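Local coordinates for protein chitinase (Chromobacterium violaceum, PDB 4TXG) that probably hydrolyses the O-glycosidic bonds of chitin as a family 18 glycoside hydrolase and probably also binds the polymer, at residues Glu146-Asn150 with Tyr243-Lys247; Ala412-Asp416 with Gly561-Ala565; Pro653-Ile657 with Leu787-Arg791. One frame throughout, in Å; residues are numbered along the deposited sequence.

Contact 1. Residues Glu146-Asn150 with Tyr243-Lys247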
loop_
_atom_site.group_PDB
_atom_site.type_symbol
_atom_site.label_atom_id
_atom_site.label_comp_id
_atom_site.label_asym_id
_atom_site.label_seq_id
_atom_site.Cartn_x
_atom_site.Cartn_y
_atom_site.Cartn_z
ATOM N N GLU A 146 13.437 -9.882 -7.936
ATOM C CA GLU A 146 14.008 -8.606 -8.351
ATOM C C GLU A 146 15.506 -8.507 -8.037
ATOM O O GLU A 146 15.967 -8.931 -6.978
ATOM C CB GLU A 146 13.247 -7.446 -7.691
ATOM C CG GLU A 146 13.530 -6.103 -8.340
ATOM C CD GLU A 146 12.551 -5.004 -7.936
ATOM O OE1 GLU A 146 12.915 -3.817 -8.106
ATOM O OE2 GLU A 146 11.437 -5.311 -7.457
ATOM N N GLN A 147 16.269 -7.973 -8.983
ATOM C CA GLN A 147 17.658 -7.625 -8.718
ATOM C C GLN A 147 17.669 -6.367 -7.866
ATOM O O GLN A 147 17.336 -5.286 -8.361
ATOM C CB GLN A 147 18.423 -7.395 -10.019
ATOM C CG GLN A 147 18.402 -8.578 -10.978
ATOM C CD GLN A 147 19.174 -8.275 -12.249
ATOM O OE1 GLN A 147 20.293 -7.760 -12.198
ATOM N NE2 GLN A 147 18.571 -8.563 -13.395
ATOM N N LEU A 148 18.031 -6.499 -6.593
ATOM C CA LEU A 148 17.915 -5.375 -5.660
ATOM C C LEU A 148 19.245 -4.682 -5.374
ATOM O O LEU A 148 20.297 -5.319 -5.302
ATOM C CB LEU A 148 17.283 -5.839 -4.339
ATOM C CG LEU A 148 15.816 -6.272 -4.358
ATOM C CD1 LEU A 148 15.380 -6.693 -2.957
ATOM C CD2 LEU A 148 14.867 -5.164 -4.887
ATOM N N ALA A 149 19.174 -3.363 -5.218
ATOM C CA ALA A 149 20.338 -2.537 -4.948
ATOM C C ALA A 149 20.999 -2.864 -3.609
ATOM O O ALA A 149 20.370 -3.412 -2.703
ATOM C CB ALA A 149 19.941 -1.060 -4.986
ATOM N N ASN A 150 22.282 -2.524 -3.515
ATOM C CA ASN A 150 23.005 -2.502 -2.248
ATOM C C ASN A 150 23.032 -3.847 -1.508
ATOM O O ASN A 150 23.220 -3.900 -0.290
ATOM C CB ASN A 150 22.410 -1.394 -1.363
ATOM C CG ASN A 150 22.676 0.000 -1.924
ATOM O OD1 ASN A 150 23.805 0.312 -2.287
ATOM N ND2 ASN A 150 21.634 0.831 -2.020
ATOM N N TYR A 243 24.675 5.353 -7.552
ATOM C CA TYR A 243 23.996 4.168 -7.026
ATOM C C TYR A 243 23.070 3.551 -8.079
ATOM O O TYR A 243 21.857 3.677 -7.980
ATOM C CB TYR A 243 23.196 4.540 -5.773
ATOM C CG TYR A 243 24.049 5.146 -4.692
ATOM C CD1 TYR A 243 24.672 4.337 -3.745
ATOM C CD2 TYR A 243 24.242 6.520 -4.616
ATOM C CE1 TYR A 243 25.461 4.882 -2.758
ATOM C CE2 TYR A 243 25.030 7.077 -3.628
ATOM C CZ TYR A 243 25.637 6.250 -2.702
ATOM O OH TYR A 243 26.423 6.795 -1.719
ATOM N N PRO A 244 23.647 2.871 -9.087
ATOM C CA PRO A 244 22.931 2.503 -10.322
ATOM C C PRO A 244 21.844 1.443 -10.144
ATOM O O PRO A 244 21.033 1.224 -11.049
ATOM C CB PRO A 244 24.048 1.974 -11.225
ATOM C CG PRO A 244 25.102 1.488 -10.271
ATOM C CD PRO A 244 25.061 2.452 -9.116
ATOM N N GLY A 245 21.830 0.799 -8.987
ATOM C CA GLY A 245 20.852 -0.231 -8.719
ATOM C C GLY A 245 19.594 0.323 -8.092
ATOM O O GLY A 245 18.541 -0.319 -8.138
ATOM N N VAL A 246 19.689 1.519 -7.519
ATOM C CA VAL A 246 18.548 2.113 -6.827
ATOM C C VAL A 246 17.526 2.621 -7.840
ATOM O O VAL A 246 17.880 3.338 -8.775
ATOM C CB VAL A 246 18.992 3.260 -5.894
ATOM C CG1 VAL A 246 17.773 3.954 -5.275
ATOM C CG2 VAL A 246 19.911 2.720 -4.811
ATOM N N LYS A 247 16.265 2.238 -7.654
ATOM C CA LYS A 247 15.190 2.655 -8.558
ATOM C C LYS A 247 14.513 3.936 -8.080
ATOM O O LYS A 247 14.373 4.149 -6.878
ATOM C CB LYS A 247 14.141 1.542 -8.681
ATOM C CG LYS A 247 14.706 0.203 -9.136
ATOM C CD LYS A 247 15.139 0.289 -10.605
ATOM C CE LYS A 247 16.137 -0.802 -10.966
ATOM N NZ LYS A 247 15.645 -2.132 -10.563
HETATM O O HOH W 1 15.514 -3.271 -8.339
HETATM O O HOH W 2 19.006 -3.058 -8.797
HETATM O O HOH W 3 16.671 -1.948 -6.194
#
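Ala149 CB points toward Gly245 and comes within 3.4 Å of Gly245 C. The same methyl meets CG2 of Val246 at 3.8 Å. Asn150, the next residue, brings its end nearer to the 243-247 turn. From its CB the chain turns to the side of the backbone N, with CG opposite the carbonyl carbon (chi1 -67°). The amide then forks. Its OD1 branch lies near the plane of the Tyr243 ring and faces its edge, 4.4 Å from Tyr243 CD1. Its ND2 branch meets Val246 CG2 at 3.8 Å, the two side chains crossing at an angle. This nitrogen donates to the carbonyl oxygens of Leu183 and Trp180, so both branches are fixed in rotation. The contact lies at the N-terminal end of a TIM-barrel strand. Residues 243-247 form the turn that links helix 231-242 to strand 247-253, and residues 146-150 lead into strand 155-161. The turn is a type I beta turn, closed by Val246 N to Tyr243 O at 3.1 Å. Elsewhere the two segments are joined through water. One water donates to Gln147 O and to Gly245 O, the latter at 2.9 Å. A second accepts from Ala149 N at 3.0 Å and is also within reach of Gly245 O. A third lies between Glu146 OE1, Gln147 O and Lys247 NZ. Glu146 and Lys247 approach from opposite directions, but their OE1 and NZ stay 4.0 Å apart, too far for a salt bridge. Glu146 OE2 is instead paired with Arg155, and OE1 also accepts from His185.

Contact 2. Residues Ala412-Asp416 with Gly561-Ala565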
loop_
_atom_site.group_PDB
_atom_site.type_symbol
_atom_site.label_atom_id
_atom_site.label_comp_id
_atom_site.label_asym_id
_atom_site.label_seq_id
_atom_site.Cartn_x
_atom_site.Cartn_y
_atom_site.Cartn_z
ATOM N N ALA A 412 -0.161 -1.088 14.183
ATOM C CA ALA A 412 0.009 -2.360 14.890
ATOM C C ALA A 412 0.423 -3.488 13.941
ATOM O O ALA A 412 -0.130 -3.622 12.854
ATOM C CB ALA A 412 -1.285 -2.739 15.618
ATOM N N LEU A 413 1.393 -4.302 14.350
ATOM C CA LEU A 413 1.746 -5.486 13.560
ATOM C C LEU A 413 0.647 -6.549 13.633
ATOM O O LEU A 413 0.284 -7.153 12.622
ATOM C CB LEU A 413 3.064 -6.089 14.047
ATOM C CG LEU A 413 3.524 -7.375 13.357
ATOM C CD1 LEU A 413 3.675 -7.161 11.857
ATOM C CD2 LEU A 413 4.832 -7.866 13.964
ATOM N N TYR A 414 0.149 -6.780 14.846
ATOM C CA TYR A 414 -0.835 -7.827 15.123
ATOM C C TYR A 414 -2.103 -7.307 15.786
ATOM O O TYR A 414 -2.113 -6.233 16.375
ATOM C CB TYR A 414 -0.255 -8.873 16.077
ATOM C CG TYR A 414 0.903 -9.705 15.587
ATOM C CD1 TYR A 414 0.917 -10.250 14.308
ATOM C CD2 TYR A 414 1.957 -10.008 16.448
ATOM C CE1 TYR A 414 1.967 -11.045 13.886
ATOM C CE2 TYR A 414 3.012 -10.794 16.037
ATOM C CZ TYR A 414 3.008 -11.316 14.760
ATOM O OH TYR A 414 4.056 -12.108 14.362
ATOM N N ASP A 415 -3.151 -8.118 15.731
ATOM C CA ASP A 415 -4.321 -7.946 16.584
ATOM C C ASP A 415 -3.995 -8.438 18.009
ATOM O O ASP A 415 -3.254 -9.414 18.159
ATOM C CB ASP A 415 -5.496 -8.727 16.008
ATOM C CG ASP A 415 -6.784 -8.478 16.768
ATOM O OD1 ASP A 415 -7.413 -7.426 16.528
ATOM O OD2 ASP A 415 -7.144 -9.323 17.609
ATOM N N ASP A 416 -4.531 -7.768 19.034
ATOM C CA ASP A 416 -4.356 -8.208 20.433
ATOM C C ASP A 416 -5.700 -8.541 21.080
ATOM O O ASP A 416 -5.781 -8.777 22.290
ATOM C CB ASP A 416 -3.601 -7.142 21.267
ATOM C CG ASP A 416 -4.434 -5.875 21.558
ATOM O OD1 ASP A 416 -5.510 -5.675 20.953
ATOM O OD2 ASP A 416 -3.987 -5.053 22.399
ATOM N N GLY A 561 4.355 -5.595 23.151
ATOM C CA GLY A 561 4.912 -6.588 22.238
ATOM C C GLY A 561 3.869 -7.390 21.473
ATOM O O GLY A 561 4.159 -7.939 20.409
ATOM N N ALA A 562 2.657 -7.474 22.015
ATOM C CA ALA A 562 1.571 -8.153 21.311
ATOM C C ALA A 562 1.183 -7.368 20.065
ATOM O O ALA A 562 0.744 -7.933 19.064
ATOM C CB ALA A 562 0.364 -8.340 22.242
ATOM N N LEU A 563 1.364 -6.052 20.127
ATOM C CA LEU A 563 1.017 -5.168 19.020
ATOM C C LEU A 563 2.233 -4.746 18.194
ATOM O O LEU A 563 2.083 -4.199 17.108
ATOM C CB LEU A 563 0.323 -3.910 19.556
ATOM C CG LEU A 563 -1.009 -4.117 20.281
ATOM C CD1 LEU A 563 -1.416 -2.873 21.077
ATOM C CD2 LEU A 563 -2.071 -4.489 19.257
ATOM N N ALA A 564 3.425 -5.005 18.728
ATOM C CA ALA A 564 4.679 -4.423 18.236
ATOM C C ALA A 564 4.550 -2.906 18.097
ATOM O O ALA A 564 4.876 -2.331 17.059
ATOM C CB ALA A 564 5.106 -5.059 16.905
ATOM N N ALA A 565 4.083 -2.268 19.162
ATOM C CA ALA A 565 3.756 -0.844 19.121
ATOM C C ALA A 565 4.341 -0.072 20.303
ATOM O O ALA A 565 4.065 -0.389 21.455
ATOM C CB ALA A 565 2.254 -0.663 19.080
HETATM O O HOH W 4 -0.872 -10.136 19.256
#
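Leu563 and Asp416 lie at an angle to each other, the forked end of the leucine against the flat carboxylate. Leu563 CD2 is 3.6 Å from Asp416 CG, and Leu563 CD1 is equally close to Asp416 OD2. Asp416 CG sits between its own backbone N and carbonyl carbon (chi1 71°), which turns the carboxylate toward the leucine. Polar partners elsewhere hold the carboxylate: OD1 accepts from Lys418 N, and OD2 accepts from Trp479 NE1. Leu563 CD2 also touches Tyr414 O at 3.4 Å, so this one methyl touches both a backbone oxygen and the carboxylate. The Tyr414 ring is turned differently. It presents its edge, in plane, to Ala562 O, while Leu413 CG stands 3.9 Å above the centre of one face. Tyr414 CB lies 3.3 Å from Ala562 O. Residues 561-565 make the hairpin turn between strands 556-560 and 565-570, where Ala564 and Ala565 both face Asn560 in a G1 beta bulge. The hairpin belongs to a small antiparallel sheet formed by the chain that runs from strand 457-462 to strand 599-603, consistent with the insertion domain of many family 18 chitinases. Residues 412-416 come from the loop that follows barrel strand 391-395. One direct backbone bond joins the two: Leu413 N donates to Leu563 O at 2.8 Å, with the donor tilted 28° from the carbonyl plane. Beside it, Leu413 CB packs on Ala564 CB at 3.7 Å. A water donates to both Asp415 O and Ala562 O, the latter at 2.7 Å.

Contact 3. Residues Pro653-Ile657 with Leu787-Arg791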
loop_
_atom_site.group_PDB
_atom_site.type_symbol
_atom_site.label_atom_id
_atom_site.label_comp_id
_atom_site.label_asym_id
_atom_site.label_seq_id
_atom_site.Cartn_x
_atom_site.Cartn_y
_atom_site.Cartn_z
ATOM N N PRO A 653 1.019 -29.874 -9.959
ATOM C CA PRO A 653 0.508 -30.489 -11.185
ATOM C C PRO A 653 1.507 -30.397 -12.323
ATOM O O PRO A 653 2.249 -29.416 -12.433
ATOM C CB PRO A 653 -0.746 -29.669 -11.498
ATOM C CG PRO A 653 -1.168 -29.118 -10.184
ATOM C CD PRO A 653 0.116 -28.827 -9.453
ATOM N N THR A 654 1.522 -31.424 -13.160
ATOM C CA THR A 654 2.422 -31.469 -14.298
ATOM C C THR A 654 1.650 -31.228 -15.591
ATOM O O THR A 654 2.235 -31.146 -16.673
ATOM C CB THR A 654 3.154 -32.820 -14.365
ATOM O OG1 THR A 654 2.196 -33.878 -14.479
ATOM C CG2 THR A 654 3.966 -33.028 -13.099
ATOM N N ALA A 655 0.330 -31.112 -15.461
ATOM C CA ALA A 655 -0.533 -30.833 -16.599
ATOM C C ALA A 655 -1.561 -29.767 -16.241
ATOM O O ALA A 655 -1.859 -29.538 -15.067
ATOM C CB ALA A 655 -1.228 -32.103 -17.070
ATOM N N ALA A 656 -2.111 -29.117 -17.258
ATOM C CA ALA A 656 -3.088 -28.068 -17.017
ATOM C C ALA A 656 -4.356 -28.298 -17.823
ATOM O O ALA A 656 -4.387 -29.122 -18.733
ATOM C CB ALA A 656 -2.496 -26.704 -17.349
ATOM N N ILE A 657 -5.409 -27.571 -17.466
ATOM C CA ILE A 657 -6.644 -27.578 -18.253
ATOM C C ILE A 657 -7.147 -26.144 -18.309
ATOM O O ILE A 657 -6.948 -25.383 -17.361
ATOM C CB ILE A 657 -7.709 -28.535 -17.647
ATOM C CG1 ILE A 657 -8.924 -28.665 -18.579
ATOM C CG2 ILE A 657 -8.101 -28.090 -16.237
ATOM C CD1 ILE A 657 -9.936 -29.723 -18.142
ATOM N N LEU A 787 2.438 -25.458 -19.051
ATOM C CA LEU A 787 2.240 -26.895 -18.864
ATOM C C LEU A 787 1.523 -27.483 -20.070
ATOM O O LEU A 787 0.690 -26.810 -20.680
ATOM C CB LEU A 787 1.433 -27.182 -17.591
ATOM C CG LEU A 787 2.093 -26.886 -16.240
ATOM C CD1 LEU A 787 1.124 -27.238 -15.118
ATOM C CD2 LEU A 787 3.411 -27.657 -16.092
ATOM N N PRO A 788 1.842 -28.739 -20.421
ATOM C CA PRO A 788 1.039 -29.435 -21.432
ATOM C C PRO A 788 -0.406 -29.503 -20.947
ATOM O O PRO A 788 -0.618 -29.628 -19.737
ATOM C CB PRO A 788 1.683 -30.825 -21.509
ATOM C CG PRO A 788 2.389 -30.991 -20.199
ATOM C CD PRO A 788 2.869 -29.614 -19.829
ATOM N N TYR A 789 -1.381 -29.394 -21.843
ATOM C CA TYR A 789 -2.751 -29.240 -21.372
ATOM C C TYR A 789 -3.740 -30.179 -22.027
ATOM O O TYR A 789 -3.523 -30.688 -23.126
ATOM C CB TYR A 789 -3.218 -27.790 -21.550
ATOM C CG TYR A 789 -3.388 -27.309 -22.977
ATOM C CD1 TYR A 789 -2.336 -26.710 -23.668
ATOM C CD2 TYR A 789 -4.619 -27.402 -23.616
ATOM C CE1 TYR A 789 -2.499 -26.249 -24.962
ATOM C CE2 TYR A 789 -4.790 -26.940 -24.909
ATOM C CZ TYR A 789 -3.731 -26.364 -25.575
ATOM O OH TYR A 789 -3.913 -25.910 -26.864
ATOM N N LEU A 790 -4.836 -30.400 -21.317
ATOM C CA LEU A 790 -5.851 -31.345 -21.741
ATOM C C LEU A 790 -6.849 -30.660 -22.665
ATOM O O LEU A 790 -7.588 -29.768 -22.250
ATOM C CB LEU A 790 -6.557 -31.934 -20.518
ATOM C CG LEU A 790 -7.493 -33.123 -20.701
ATOM C CD1 LEU A 790 -6.704 -34.331 -21.144
ATOM C CD2 LEU A 790 -8.183 -33.401 -19.380
ATOM N N ARG A 791 -6.859 -31.077 -23.922
ATOM C CA ARG A 791 -7.837 -30.581 -24.871
ATOM C C ARG A 791 -9.011 -31.549 -24.935
ATOM O O ARG A 791 -10.158 -31.148 -24.763
ATOM C CB ARG A 791 -7.205 -30.396 -26.256
ATOM C CG ARG A 791 -8.190 -29.987 -27.342
ATOM C CD ARG A 791 -7.475 -29.718 -28.665
ATOM N NE ARG A 791 -6.564 -28.581 -28.561
ATOM C CZ ARG A 791 -5.603 -28.304 -29.438
ATOM N NH1 ARG A 791 -5.416 -29.088 -30.491
ATOM N NH2 ARG A 791 -4.823 -27.248 -29.253
#
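A single parallel beta bridge ties residues 787-791, near the C terminus, to the edge strand of a six-stranded sheet in the all-beta C-terminal domain. Ala656 and Tyr789 are the bridged pair. Ala656 N donates to Pro788 O at 2.9 Å, and Leu790 N donates to Ala656 O at the same length. Strand 656-657 also pairs with strand 776-780 through Ala655 and Ile657, so the N-H and C=O of Ala656 turn the other way, to the C-terminal segment. Tyr789 CA adds a CA-H...O contact to Ala656 O at 3.1 Å. Leu787 provides a large part of the apolar contact. Its CB meets Ala656 CB at 4.0 Å, and its two methyls reach the backbone at 653-654, with CD1 3.6 Å from Pro653 O and CD2 against Thr654 O. Pro788 lays CG on the same Thr654 oxygen at 3.5 Å. At the other end Ile657 CD1 approaches Leu790 CD2, and both side chains pack on Tyr778 and Leu773 of the sheet. The Tyr789 ring leads away from the 653-657 segment, to a cation-pi contact with Arg781. Its OH accepts from Arg791 NH2 at 2.9 Å, and the oxygen lies 22° out of the guanidinium plane.

Overall arrangement
The three contacts follow one another along the chain, and none overlaps or crosses another. Contact 1 closes first, over a loop of 92 residues holding the barrel strands 155-161 and 185-193. It ties the N-terminal approach to the barrel to the start of strand 247-253. Contact 2 closes 144 residues, from the loop after strand 391-395 to a hairpin of the sheet formed by the chain that runs from strand 457-462 to strand 599-603. Contact 3 lies outside the barrel and closes 129 helix-free residues, joining the first strand of the C-terminal domain to the chain end. Contacts 1 and 2 have centres about 32 Å apart; contacts 2 and 3 are the farthest pair, about 44 Å between centres.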